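Polyketide synthase associated protein 5 (Mycobacterium tuberculosis, PDB 1Q9J) probably transfers mycocerosyl groups from mycocerosic acid synthase onto phthiocerol, phthiodiolone and phenolphthiocerol, the final step in making dimycocerosate esters. Local coordinates at residues R215-K220 / Q387-H392. Sequence-based numbering, arbitrary orientation.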
ATOM      1  N   ARG A 215       6.955   6.800  12.113  1.00 62.48           N
ATOM      2  CA  ARG A 215       5.538   7.026  12.239  1.00 64.63           C
ATOM      3  C   ARG A 215       5.175   8.015  13.352  1.00 68.58           C
ATOM      4  O   ARG A 215       5.639   7.885  14.493  1.00 67.55           O
ATOM      5  CB  ARG A 215       4.878   5.662  12.434  1.00 64.86           C
ATOM      6  CG  ARG A 215       3.408   5.652  12.746  1.00 64.66           C
ATOM      7  CD  ARG A 215       2.837   4.341  12.260  1.00 64.84           C
ATOM      8  NE  ARG A 215       1.913   3.728  13.202  1.00 67.30           N
ATOM      9  CZ  ARG A 215       1.152   2.677  12.914  1.00 67.26           C
ATOM     10  NH1 ARG A 215       1.198   2.121  11.708  1.00 63.29           N
ATOM     11  NH2 ARG A 215       0.349   2.169  13.839  1.00 71.17           N
ATOM     12  N   LEU A 216       4.364   9.018  13.003  1.00 70.36           N
ATOM     13  CA  LEU A 216       3.916  10.048  13.950  1.00 72.90           C
ATOM     14  C   LEU A 216       2.403  10.062  14.008  1.00 73.06           C
ATOM     15  O   LEU A 216       1.752   9.954  12.978  1.00 76.48           O
ATOM     16  CB  LEU A 216       4.385  11.428  13.507  1.00 73.01           C
ATOM     17  CG  LEU A 216       5.894  11.614  13.510  1.00 75.89           C
ATOM     18  CD1 LEU A 216       6.252  13.013  13.018  1.00 77.84           C
ATOM     19  CD2 LEU A 216       6.404  11.386  14.924  1.00 77.27           C
ATOM     20  N   TRP A 217       1.849  10.207  15.206  1.00 72.25           N
ATOM     21  CA  TRP A 217       0.402  10.240  15.368  1.00 72.20           C
ATOM     22  C   TRP A 217      -0.163  11.646  15.587  1.00 75.16           C
ATOM     23  O   TRP A 217       0.541  12.657  15.493  1.00 73.78           O
ATOM     24  CB  TRP A 217      -0.031   9.359  16.540  1.00 70.03           C
ATOM     25  CG  TRP A 217       0.059   7.900  16.293  1.00 68.87           C
ATOM     26  CD1 TRP A 217       1.181   7.191  16.007  1.00 66.89           C
ATOM     27  CD2 TRP A 217      -1.019   6.958  16.336  1.00 69.29           C
ATOM     28  NE1 TRP A 217       0.874   5.863  15.867  1.00 69.81           N
ATOM     29  CE2 TRP A 217      -0.475   5.689  16.062  1.00 70.71           C
ATOM     30  CE3 TRP A 217      -2.398   7.064  16.575  1.00 72.23           C
ATOM     31  CZ2 TRP A 217      -1.263   4.517  16.025  1.00 70.63           C
ATOM     32  CZ3 TRP A 217      -3.183   5.897  16.539  1.00 71.20           C
ATOM     33  CH2 TRP A 217      -2.610   4.646  16.264  1.00 69.84           C
ATOM     34  N   LEU A 218      -1.461  11.677  15.872  1.00 79.55           N
ATOM     35  CA  LEU A 218      -2.204  12.899  16.130  1.00 80.97           C
ATOM     36  C   LEU A 218      -3.296  12.599  17.132  1.00 83.14           C
ATOM     37  O   LEU A 218      -3.952  11.557  17.060  1.00 82.59           O
ATOM     38  CB  LEU A 218      -2.827  13.432  14.845  1.00 83.60           C
ATOM     39  CG  LEU A 218      -1.940  14.421  14.099  1.00 85.22           C
ATOM     40  CD1 LEU A 218      -2.598  14.854  12.801  1.00 89.03           C
ATOM     41  CD2 LEU A 218      -1.708  15.614  15.006  1.00 90.99           C
ATOM     42  N   SER A 219      -3.481  13.517  18.073  1.00 86.61           N
ATOM     43  CA  SER A 219      -4.494  13.359  19.107  1.00 89.49           C
ATOM     44  C   SER A 219      -5.879  13.334  18.493  1.00 90.68           C
ATOM     45  O   SER A 219      -6.133  14.007  17.492  1.00 90.76           O
ATOM     46  CB  SER A 219      -4.411  14.512  20.111  1.00 90.92           C
ATOM     47  OG  SER A 219      -4.486  15.765  19.449  1.00 90.36           O
ATOM     48  N   LYS A 220      -6.770  12.552  19.095  1.00 92.56           N
ATOM     49  CA  LYS A 220      -8.144  12.454  18.620  1.00 94.15           C
ATOM     50  C   LYS A 220      -8.649  13.859  18.316  1.00 95.01           C
ATOM     51  O   LYS A 220      -9.435  14.061  17.392  1.00 96.10           O
ATOM     52  CB  LYS A 220      -9.030  11.808  19.688  1.00 94.83           C
ATOM     53  CG  LYS A 220      -8.732  10.335  19.937  1.00 97.57           C
ATOM     54  CD  LYS A 220      -9.136   9.923  21.346  1.00100.51           C
ATOM     55  CE  LYS A 220      -8.221  10.580  22.390  1.00101.82           C
ATOM     56  NZ  LYS A 220      -8.581  10.227  23.799  1.00101.04           N
ATOM     57  N   GLN A 387      -7.652   8.988  14.635  1.00 68.15           N
ATOM     58  CA  GLN A 387      -6.382   9.678  14.816  1.00 65.56           C
ATOM     59  C   GLN A 387      -5.584   9.538  13.530  1.00 62.06           C
ATOM     60  O   GLN A 387      -5.368   8.431  13.040  1.00 63.29           O
ATOM     61  CB  GLN A 387      -5.609   9.061  15.982  1.00 68.22           C
ATOM     62  CG  GLN A 387      -6.470   8.829  17.224  1.00 74.82           C
ATOM     63  CD  GLN A 387      -5.708   8.156  18.367  1.00 76.88           C
ATOM     64  OE1 GLN A 387      -4.697   8.683  18.847  1.00 71.74           O
ATOM     65  NE2 GLN A 387      -6.199   6.994  18.818  1.00 77.08           N
ATOM     66  N   LEU A 388      -5.169  10.673  12.983  1.00 56.48           N
ATOM     67  CA  LEU A 388      -4.394  10.679  11.760  1.00 53.77           C
ATOM     68  C   LEU A 388      -3.003  10.163  12.051  1.00 56.53           C
ATOM     69  O   LEU A 388      -2.425  10.477  13.086  1.00 57.53           O
ATOM     70  CB  LEU A 388      -4.279  12.086  11.184  1.00 50.11           C
ATOM     71  CG  LEU A 388      -3.233  12.217  10.070  1.00 49.63           C
ATOM     72  CD1 LEU A 388      -3.570  11.283   8.931  1.00 49.40           C
ATOM     73  CD2 LEU A 388      -3.168  13.650   9.587  1.00 53.36           C
ATOM     74  N   ILE A 389      -2.470   9.372  11.129  1.00 58.21           N
ATOM     75  CA  ILE A 389      -1.142   8.815  11.282  1.00 60.69           C
ATOM     76  C   ILE A 389      -0.297   9.084  10.043  1.00 65.04           C
ATOM     77  O   ILE A 389      -0.626   8.639   8.943  1.00 68.16           O
ATOM     78  CB  ILE A 389      -1.204   7.302  11.494  1.00 59.63           C
ATOM     79  CG1 ILE A 389      -2.062   6.976  12.700  1.00 60.88           C
ATOM     80  CG2 ILE A 389       0.192   6.751  11.689  1.00 57.70           C
ATOM     81  CD1 ILE A 389      -2.301   5.491  12.854  1.00 66.79           C
ATOM     82  N   ILE A 390       0.794   9.816  10.236  1.00 65.83           N
ATOM     83  CA  ILE A 390       1.709  10.133   9.152  1.00 66.14           C
ATOM     84  C   ILE A 390       2.827   9.094   9.185  1.00 64.20           C
ATOM     85  O   ILE A 390       3.191   8.604  10.256  1.00 67.12           O
ATOM     86  CB  ILE A 390       2.345  11.516   9.344  1.00 70.97           C
ATOM     87  CG1 ILE A 390       1.276  12.599   9.330  1.00 73.39           C
ATOM     88  CG2 ILE A 390       3.341  11.785   8.244  1.00 71.59           C
ATOM     89  CD1 ILE A 390       1.841  13.974   9.646  1.00 77.13           C
ATOM     90  N   GLU A 391       3.368   8.777   8.011  1.00 59.92           N
ATOM     91  CA  GLU A 391       4.448   7.809   7.892  1.00 54.96           C
ATOM     92  C   GLU A 391       5.411   8.124   6.761  1.00 53.84           C
ATOM     93  O   GLU A 391       5.035   8.688   5.734  1.00 53.78           O
ATOM     94  CB  GLU A 391       3.897   6.403   7.679  1.00 49.79           C
ATOM     95  CG  GLU A 391       3.213   5.814   8.882  1.00 55.19           C
ATOM     96  CD  GLU A 391       2.970   4.329   8.722  1.00 57.40           C
ATOM     97  OE1 GLU A 391       2.345   3.719   9.612  1.00 55.27           O
ATOM     98  OE2 GLU A 391       3.403   3.773   7.693  1.00 61.84           O
ATOM     99  N   HIS A 392       6.663   7.747   6.963  1.00 52.36           N
ATOM    100  CA  HIS A 392       7.690   7.952   5.965  1.00 49.33           C
ATOM    101  C   HIS A 392       8.412   6.598   5.942  1.00 52.11           C
ATOM    102  O   HIS A 392       8.860   6.093   6.980  1.00 51.94           O
ATOM    103  CB  HIS A 392       8.617   9.080   6.400  1.00 48.15           C
ATOM    104  CG  HIS A 392       9.347   9.740   5.268  1.00 47.86           C
ATOM    105  ND1 HIS A 392       9.530   9.135   4.043  1.00 54.07           N
ATOM    106  CD2 HIS A 392      10.003  10.921   5.207  1.00 49.16           C
ATOM    107  CE1 HIS A 392      10.278   9.915   3.277  1.00 51.28           C
ATOM    108  NE2 HIS A 392      10.579  11.002   3.960  1.00 50.52           N
TER
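Leu-216 and Ile-390 form an antiparallel hydrogen-bonded pair, with Leu-216 N to Ile-390 O at 3.0 Å and Ile-390 N to Leu-216 O at 2.9 Å; the neighbouring Arg-215 and Glu-391 form a non-hydrogen-bonded pair.

On one face, Arg-215 and Glu-391 run side by side, and NH1 of the arginine forms a salt bridge with Glu-391 OE1, although the position of that oxygen is uncertain. The long arginine chain suits this place because its methylenes can lie on a hydrocarbon, Arg-215 CG being 3.6 Å from Ile-389 CG2, while its end carries charge. The branching of Ile-389 serves two neighbours: CG2 meets that arginine, and CG1, set beside the backbone N (chi1 -57°), places CD1 over one face of the Trp-217 indole. Ile-389 CD1 makes a CH-pi contact 3.5 Å from the centroid of the Trp-217 six-membered ring. Gln-387 crosses the same indole obliquely, its amide plane turned 61° from the ring, and its CG lies alongside Lys-220 CG; flexible methylenes with polar ends fit this more open margin. Leu-218 and Leu-388, both buried, lie side by side with Leu-218 CD1 touching Leu-388 CD2 at 3.5 Å, a place that suits their apolar branched ends.

Strand 213-216 is the outermost strand of a mixed six-stranded sheet, and strand 387-393 joins it to strand 378-384. Leu-216 and Ile-390 pack on Leu-403 of helix 399-412, as befits apolar residues facing a helix. Ser-219 N-caps helix 220-230, whose Leu-226 touches Leu-388. The Arg-215 guanidinium also reaches strand 360-368, forming a salt bridge with Asp-363 through NH2 and a hydrogen bond to Ile-364 O through NH1, which ties this sheet edge to the outermost strand of the five-stranded sheet.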